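Local structure of xylulose kinase (3I8B) at residues V78-Q83 against I161-L166; D274-S279 against A318-H323. The protein probably catalyses the ATP-dependent phosphorylation of D-xylulose to D-xylulose 5-phosphate, a step in xylose metabolism, as a member of the FGGY kinase family. All blocks are in the same frame, centred on the assembly; numbering follows the deposited sequence.

Contact 1: V78-Q83 against I161-L166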
ATOM      1  N   VAL A  78       0.215  14.684  -5.988  1.00  7.03           N
ATOM      2  CA  VAL A  78       0.299  16.105  -5.646  1.00  9.28           C
ATOM      3  C   VAL A  78       1.153  16.852  -6.680  1.00  9.34           C
ATOM      4  O   VAL A  78       2.370  16.631  -6.789  1.00  6.04           O
ATOM      5  CB  VAL A  78       0.911  16.345  -4.241  1.00  8.22           C
ATOM      6  CG1 VAL A  78       0.946  17.850  -3.907  1.00  6.23           C
ATOM      7  CG2 VAL A  78       0.133  15.583  -3.168  1.00 10.27           C
ATOM      8  N   ILE A  79       0.528  17.745  -7.432  1.00  6.68           N
ATOM      9  CA  ILE A  79       1.293  18.531  -8.394  1.00  6.35           C
ATOM     10  C   ILE A  79       1.414  19.996  -7.990  1.00 10.12           C
ATOM     11  O   ILE A  79       0.429  20.642  -7.611  1.00  9.67           O
ATOM     12  CB  ILE A  79       0.785  18.378  -9.854  1.00  7.84           C
ATOM     13  CG1 ILE A  79      -0.729  18.597  -9.935  1.00 10.33           C
ATOM     14  CG2 ILE A  79       1.149  17.012 -10.400  1.00  8.36           C
ATOM     15  CD1 ILE A  79      -1.265  18.654 -11.404  1.00  7.13           C
ATOM     16  N   LEU A  80       2.649  20.499  -8.081  1.00  8.36           N
ATOM     17  CA  LEU A  80       3.019  21.840  -7.653  1.00  7.88           C
ATOM     18  C   LEU A  80       3.496  22.665  -8.829  1.00 11.24           C
ATOM     19  O   LEU A  80       4.165  22.135  -9.740  1.00  9.87           O
ATOM     20  CB  LEU A  80       4.160  21.762  -6.635  1.00  8.86           C
ATOM     21  CG  LEU A  80       3.937  20.853  -5.436  1.00  7.29           C
ATOM     22  CD1 LEU A  80       5.182  20.817  -4.556  1.00  6.61           C
ATOM     23  CD2 LEU A  80       2.718  21.374  -4.673  1.00  8.21           C
ATOM     24  N   ASP A  81       3.171  23.957  -8.813  1.00 10.66           N
ATOM     25  CA  ASP A  81       3.668  24.870  -9.836  1.00 10.96           C
ATOM     26  C   ASP A  81       5.042  25.454  -9.462  1.00 13.25           C
ATOM     27  O   ASP A  81       5.621  25.076  -8.445  1.00 11.54           O
ATOM     28  CB  ASP A  81       2.626  25.958 -10.167  1.00 12.61           C
ATOM     29  CG  ASP A  81       2.370  26.936  -9.013  1.00 15.21           C
ATOM     30  OD1 ASP A  81       3.143  26.984  -8.029  1.00 15.90           O
ATOM     31  OD2 ASP A  81       1.376  27.689  -9.106  1.00 22.46           O
ATOM     32  N   ASN A  82       5.557  26.359 -10.297  1.00 15.86           N
ATOM     33  CA  ASN A  82       6.830  27.051 -10.065  1.00 17.49           C
ATOM     34  C   ASN A  82       6.939  27.702  -8.700  1.00 17.03           C
ATOM     35  O   ASN A  82       8.040  27.924  -8.201  1.00 17.06           O
ATOM     36  CB  ASN A  82       7.021  28.175 -11.090  1.00 18.53           C
ATOM     37  CG  ASN A  82       7.455  27.676 -12.431  1.00 25.44           C
ATOM     38  OD1 ASN A  82       7.367  28.399 -13.429  1.00 31.44           O
ATOM     39  ND2 ASN A  82       7.929  26.436 -12.480  1.00 28.78           N
ATOM     40  N   GLN A  83       5.793  28.050  -8.124  1.00 14.10           N
ATOM     41  CA  GLN A  83       5.758  28.824  -6.895  1.00 15.24           C
ATOM     42  C   GLN A  83       5.453  27.964  -5.673  1.00 15.38           C
ATOM     43  O   GLN A  83       5.237  28.492  -4.587  1.00 14.62           O
ATOM     44  CB  GLN A  83       4.716  29.948  -7.004  1.00 17.25           C
ATOM     45  CG  GLN A  83       5.138  31.094  -7.916  1.00 19.98           C
ATOM     46  CD  GLN A  83       4.083  32.182  -7.997  1.00 30.53           C
ATOM     47  OE1 GLN A  83       3.431  32.506  -7.002  1.00 31.15           O
ATOM     48  NE2 GLN A  83       3.906  32.748  -9.183  1.00 31.33           N
ATOM     49  N   ILE A 161       2.922  22.018 -14.288  1.00 11.45           N
ATOM     50  CA  ILE A 161       3.624  21.133 -13.365  1.00 11.34           C
ATOM     51  C   ILE A 161       5.107  21.493 -13.293  1.00 12.89           C
ATOM     52  O   ILE A 161       5.794  21.472 -14.311  1.00 11.49           O
ATOM     53  CB  ILE A 161       3.470  19.661 -13.782  1.00  8.28           C
ATOM     54  CG1 ILE A 161       1.996  19.263 -13.766  1.00 11.09           C
ATOM     55  CG2 ILE A 161       4.253  18.744 -12.831  1.00 11.59           C
ATOM     56  CD1 ILE A 161       1.747  17.779 -13.891  1.00  9.83           C
ATOM     57  N   ALA A 162       5.585  21.856 -12.102  1.00 10.93           N
ATOM     58  CA  ALA A 162       7.017  22.006 -11.850  1.00  9.89           C
ATOM     59  C   ALA A 162       7.561  20.860 -10.983  1.00  9.82           C
ATOM     60  O   ALA A 162       8.760  20.575 -10.986  1.00 12.47           O
ATOM     61  CB  ALA A 162       7.316  23.357 -11.222  1.00  7.53           C
ATOM     62  N   ALA A 163       6.677  20.211 -10.229  1.00 11.30           N
ATOM     63  CA  ALA A 163       7.070  19.076  -9.398  1.00 11.47           C
ATOM     64  C   ALA A 163       5.898  18.115  -9.199  1.00  9.83           C
ATOM     65  O   ALA A 163       4.747  18.527  -9.141  1.00  7.27           O
ATOM     66  CB  ALA A 163       7.629  19.554  -8.021  1.00  7.01           C
ATOM     67  N   ILE A 164       6.198  16.827  -9.103  1.00  7.07           N
ATOM     68  CA  ILE A 164       5.183  15.850  -8.754  1.00  8.08           C
ATOM     69  C   ILE A 164       5.663  15.130  -7.509  1.00  9.60           C
ATOM     70  O   ILE A 164       6.811  14.717  -7.460  1.00  9.00           O
ATOM     71  CB  ILE A 164       4.997  14.795  -9.862  1.00  9.80           C
ATOM     72  CG1 ILE A 164       4.863  15.456 -11.245  1.00  7.78           C
ATOM     73  CG2 ILE A 164       3.772  13.937  -9.558  1.00  7.48           C
ATOM     74  CD1 ILE A 164       4.885  14.454 -12.382  1.00 10.37           C
ATOM     75  N   CYS A 165       4.787  14.965  -6.511  1.00  7.73           N
ATOM     76  CA  CYS A 165       5.155  14.221  -5.309  1.00  7.74           C
ATOM     77  C   CYS A 165       3.961  13.513  -4.677  1.00  6.88           C
ATOM     78  O   CYS A 165       2.812  13.712  -5.078  1.00  8.57           O
ATOM     79  CB  CYS A 165       5.860  15.132  -4.282  1.00  8.13           C
ATOM     80  SG  CYS A 165       4.753  16.386  -3.572  1.00 12.03           S
ATOM     81  N   LEU A 166       4.244  12.644  -3.720  1.00  7.46           N
ATOM     82  CA  LEU A 166       3.199  11.857  -3.076  1.00  5.88           C
ATOM     83  C   LEU A 166       2.798  12.507  -1.744  1.00  7.50           C
ATOM     84  O   LEU A 166       3.475  13.416  -1.273  1.00  7.85           O
ATOM     85  CB  LEU A 166       3.665  10.414  -2.906  1.00  7.33           C
ATOM     86  CG  LEU A 166       3.291   9.489  -4.082  1.00 11.60           C
ATOM     87  CD1 LEU A 166       3.698  10.047  -5.464  1.00  8.49           C
ATOM     88  CD2 LEU A 166       3.885   8.111  -3.862  1.00  9.98           C
TER

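Contact 2: D274-S279 against A318-H323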
ATOM      1  N   ASP A 274       1.981   3.625   3.182  1.00 10.86           N
ATOM      2  CA  ASP A 274       1.354   3.020   4.355  1.00 10.86           C
ATOM      3  C   ASP A 274       1.598   1.518   4.499  1.00 14.85           C
ATOM      4  O   ASP A 274       1.962   1.058   5.576  1.00 11.14           O
ATOM      5  CB  ASP A 274      -0.137   3.378   4.490  1.00 11.48           C
ATOM      6  CG  ASP A 274      -0.945   3.114   3.224  1.00 15.69           C
ATOM      7  OD1 ASP A 274      -0.486   2.384   2.316  1.00 15.25           O
ATOM      8  OD2 ASP A 274      -2.060   3.659   3.147  1.00 15.62           O
ATOM      9  N   ASN A 275       1.396   0.746   3.435  1.00 13.53           N
ATOM     10  CA  ASN A 275       1.638  -0.694   3.526  1.00 11.06           C
ATOM     11  C   ASN A 275       3.026  -1.061   4.066  1.00 11.79           C
ATOM     12  O   ASN A 275       3.140  -1.891   4.973  1.00 12.58           O
ATOM     13  CB  ASN A 275       1.389  -1.368   2.184  1.00 12.77           C
ATOM     14  CG  ASN A 275      -0.080  -1.396   1.822  1.00 16.11           C
ATOM     15  OD1 ASN A 275      -0.490  -0.881   0.777  1.00 14.50           O
ATOM     16  ND2 ASN A 275      -0.891  -1.967   2.708  1.00 11.75           N
ATOM     17  N   ALA A 276       4.074  -0.460   3.503  1.00  9.62           N
ATOM     18  CA  ALA A 276       5.441  -0.704   3.962  1.00 10.53           C
ATOM     19  C   ALA A 276       5.729  -0.150   5.364  1.00 11.33           C
ATOM     20  O   ALA A 276       6.540  -0.703   6.121  1.00  8.58           O
ATOM     21  CB  ALA A 276       6.452  -0.136   2.970  1.00 10.47           C
HETATM   22  N   MSE A 277       5.101   0.965   5.702  1.00 10.14           N
HETATM   23  CA  MSE A 277       5.347   1.544   7.008  1.00 12.50           C
HETATM   24  C   MSE A 277       4.730   0.617   8.062  1.00 13.03           C
HETATM   25  O   MSE A 277       5.377   0.300   9.059  1.00 12.20           O
HETATM   26  CB  MSE A 277       4.804   2.979   7.100  1.00 11.19           C
HETATM   27  CG  MSE A 277       5.574   3.990   6.242  1.00 10.87           C
HETATM   28 SE   MSE A 277       7.043   4.973   7.197  1.00 29.81          SE
HETATM   29  CE  MSE A 277       8.327   3.490   7.356  1.00  7.54           C
ATOM     30  N   ALA A 278       3.502   0.148   7.809  1.00 12.04           N
ATOM     31  CA  ALA A 278       2.837  -0.766   8.741  1.00 11.40           C
ATOM     32  C   ALA A 278       3.699  -2.000   8.944  1.00 12.40           C
ATOM     33  O   ALA A 278       3.824  -2.496  10.057  1.00 10.57           O
ATOM     34  CB  ALA A 278       1.451  -1.173   8.228  1.00 11.71           C
ATOM     35  N   SER A 279       4.278  -2.502   7.851  1.00 13.55           N
ATOM     36  CA  SER A 279       5.120  -3.694   7.912  1.00 13.66           C
ATOM     37  C   SER A 279       6.342  -3.481   8.818  1.00 13.85           C
ATOM     38  O   SER A 279       6.702  -4.354   9.609  1.00 15.07           O
ATOM     39  CB  SER A 279       5.543  -4.131   6.512  1.00 13.24           C
ATOM     40  OG  SER A 279       4.395  -4.308   5.685  1.00 14.48           O
ATOM     41  N   ALA A 318       8.464  -1.617  -3.177  1.00 15.24           N
ATOM     42  CA  ALA A 318       9.592  -1.770  -2.270  1.00 14.71           C
ATOM     43  C   ALA A 318       9.113  -1.606  -0.833  1.00 13.77           C
ATOM     44  O   ALA A 318       8.106  -0.950  -0.579  1.00 12.00           O
ATOM     45  CB  ALA A 318      10.672  -0.743  -2.587  1.00 13.28           C
ATOM     46  N   ASP A 319       9.837  -2.198   0.109  1.00 15.23           N
ATOM     47  CA  ASP A 319       9.481  -2.056   1.517  1.00 17.00           C
ATOM     48  C   ASP A 319      10.328  -0.938   2.132  1.00 14.74           C
ATOM     49  O   ASP A 319      10.981  -0.187   1.405  1.00 10.99           O
ATOM     50  CB  ASP A 319       9.700  -3.374   2.271  1.00 15.35           C
ATOM     51  CG  ASP A 319      11.132  -3.541   2.762  1.00 15.94           C
ATOM     52  OD1 ASP A 319      12.064  -2.964   2.162  1.00 17.07           O
ATOM     53  OD2 ASP A 319      11.330  -4.262   3.758  1.00 15.80           O
ATOM     54  N   CYS A 320      10.332  -0.851   3.460  1.00 12.37           N
ATOM     55  CA  CYS A 320      11.077   0.214   4.159  1.00 13.39           C
ATOM     56  C   CYS A 320      12.371  -0.241   4.826  1.00 13.25           C
ATOM     57  O   CYS A 320      12.859   0.409   5.755  1.00 14.77           O
ATOM     58  CB  CYS A 320      10.190   0.903   5.196  1.00  9.92           C
ATOM     59  SG  CYS A 320       8.870   1.915   4.477  1.00 14.14           S
ATOM     60  N   THR A 321      12.944  -1.342   4.351  1.00 15.90           N
ATOM     61  CA  THR A 321      14.200  -1.827   4.921  1.00 14.49           C
ATOM     62  C   THR A 321      15.262  -2.045   3.850  1.00 12.26           C
ATOM     63  O   THR A 321      16.268  -2.722   4.081  1.00 14.82           O
ATOM     64  CB  THR A 321      14.004  -3.128   5.713  1.00 16.14           C
ATOM     65  OG1 THR A 321      13.688  -4.195   4.813  1.00 14.20           O
ATOM     66  CG2 THR A 321      12.893  -2.967   6.712  1.00 13.85           C
ATOM     67  N   GLY A 322      15.044  -1.441   2.690  1.00 13.70           N
ATOM     68  CA  GLY A 322      15.939  -1.621   1.564  1.00 12.36           C
ATOM     69  C   GLY A 322      15.588  -2.845   0.741  1.00 13.72           C
ATOM     70  O   GLY A 322      16.342  -3.240  -0.143  1.00 14.72           O
ATOM     71  N   HIS A 323      14.442  -3.447   1.026  1.00 12.35           N
ATOM     72  CA  HIS A 323      14.056  -4.661   0.320  1.00 16.27           C
ATOM     73  C   HIS A 323      12.772  -4.511  -0.492  1.00 13.20           C
ATOM     74  O   HIS A 323      12.470  -3.428  -0.994  1.00 11.03           O
ATOM     75  CB  HIS A 323      13.974  -5.831   1.306  1.00 16.15           C
ATOM     76  CG  HIS A 323      15.279  -6.113   1.979  1.00 18.68           C
ATOM     77  ND1 HIS A 323      15.570  -5.673   3.256  1.00 19.34           N
ATOM     78  CD2 HIS A 323      16.387  -6.756   1.542  1.00 16.18           C
ATOM     79  CE1 HIS A 323      16.791  -6.053   3.582  1.00 18.19           C
ATOM     80  NE2 HIS A 323      17.311  -6.710   2.557  1.00 19.15           N
TER
HETATM   81  O   HOH W   1       8.747  -2.164   5.358  1.00 11.88           O

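Contact 1: V78-Q83 against I161-L166
Ile79 and Ile161 meet through methyl groups, the CG2 branch of Ile79 lying 3.6 Å from the terminal CD1 of Ile161. Their side chains cross obliquely. In Ile79, CG1 stands between the backbone N and the carbonyl carbon (chi1 50°), and Ile79 CD1 at the end of that branch also comes to Ile161 CD1, at 4.0 Å. On the Ile161 side, CG1 turns back beside its own N and the chain runs on extended to the methyl. Ile164 joins from the same face, its CG1 4.1 Å from Ile79 CG2. Trimming Ile79 to an alanine would probably leave Ile161 CD1 and Ile164 CG1 without the methyl they share and open a gap between them.

The other face of this two-stranded antiparallel pairing carries Val78, Leu80, Ala163 and Cys165. Here Cys165 SG lies 3.9 Å from Val78 CB, and Trp170 of helix 167-175 packs on Val78, Leu80 and Cys165. Val78 and Cys165 form a hydrogen-bonded pair with N-to-O bonds in both directions. Farther along, Leu80 N gives a nearly straight bond to Ala163 O (3.1 Å, 173°). The return is split, since Leu80 O accepts from Ala162 N at 2.8 Å and from Ala163 N at 3.2 Å: a classic beta bulge. Beyond it, Asn82 ND2 rests 3.4 Å from Ala162 CB.

The pairing ties together two strands of the N-terminal FGGY domain that are far apart in sequence, with about half the intervening chain helical. Across it the backbone does the polar work, two donors gripping one carbonyl at the bulge, while the strand side chains add apolar packing.

Contact 2: D274-S279 against A318-H323
The turn of a beta hairpin, linking strands 315-318 and 324-330, packs here against the first turns of helix 274-281, whose leading residue Asp274 is the predicted proton acceptor. Cys320 makes most of the direct contact. Cys320 SG sits beside its own backbone N (chi1 -70°), and from there reaches the helix between two side chains: Ala276 CB at 3.5 Å and the methyl CE of Met277, a selenomethionine, at 3.3 Å, which is tight. Met277 leaves the helix pointing away from the turn, but bends at both chi2 and chi3, and this brings CE round to the sulfur. Ala276 CB also lies over the turn's backbone, 3.9 Å from Asp319 CA.

One water ties the two backbones together, donating to Ala276 O and accepting from Cys320 N, each at 2.8 Å.

Asp319 braces the turn with hydrogen bonds to its carboxylate. Its OD1 takes Thr321 N, forming an Asx turn, and His323 N from the opposite face of the carboxylate. Asp319 OD2 uses its syn lone pair for Thr321 OG1, at 2.6 Å. Thr321 OG1 in turn accepts from His323 ND1, lying in the plane of the imidazole ring at 2.9 Å. Three bonds to one carboxylate would hold it in place and so fix the backbone that presents Cys320.

Around this junction, Leu325 of strand 324-330 packs on Ala276 and Ser279, Ala465 and Gln468 of helix 460-474 touch Met277, and Ser197 of helix 196-199 meets both Ala276 and Cys320.

In the fold
Contacts 1 and 2 do not touch: their centres are 25 Å apart and their nearest atoms about 9 Å. Each lies near one of two adjacent residues predicted to bind substrate, Gln74 and His75: the side chain of Leu166 is about 6 Å from that of His75, and that of Ala276 about 6 Å from that of Gln74. In contact 1 the Ala163 side chain is about 4 Å from that of Leu192, a magnesium ligand, and about 9 Å from the ion. Contact 2, which joins the two family domains, holds Asp274, the predicted proton acceptor; its Met277 is about 7 Å, between side chains, from Asp11, predicted to be important for activity.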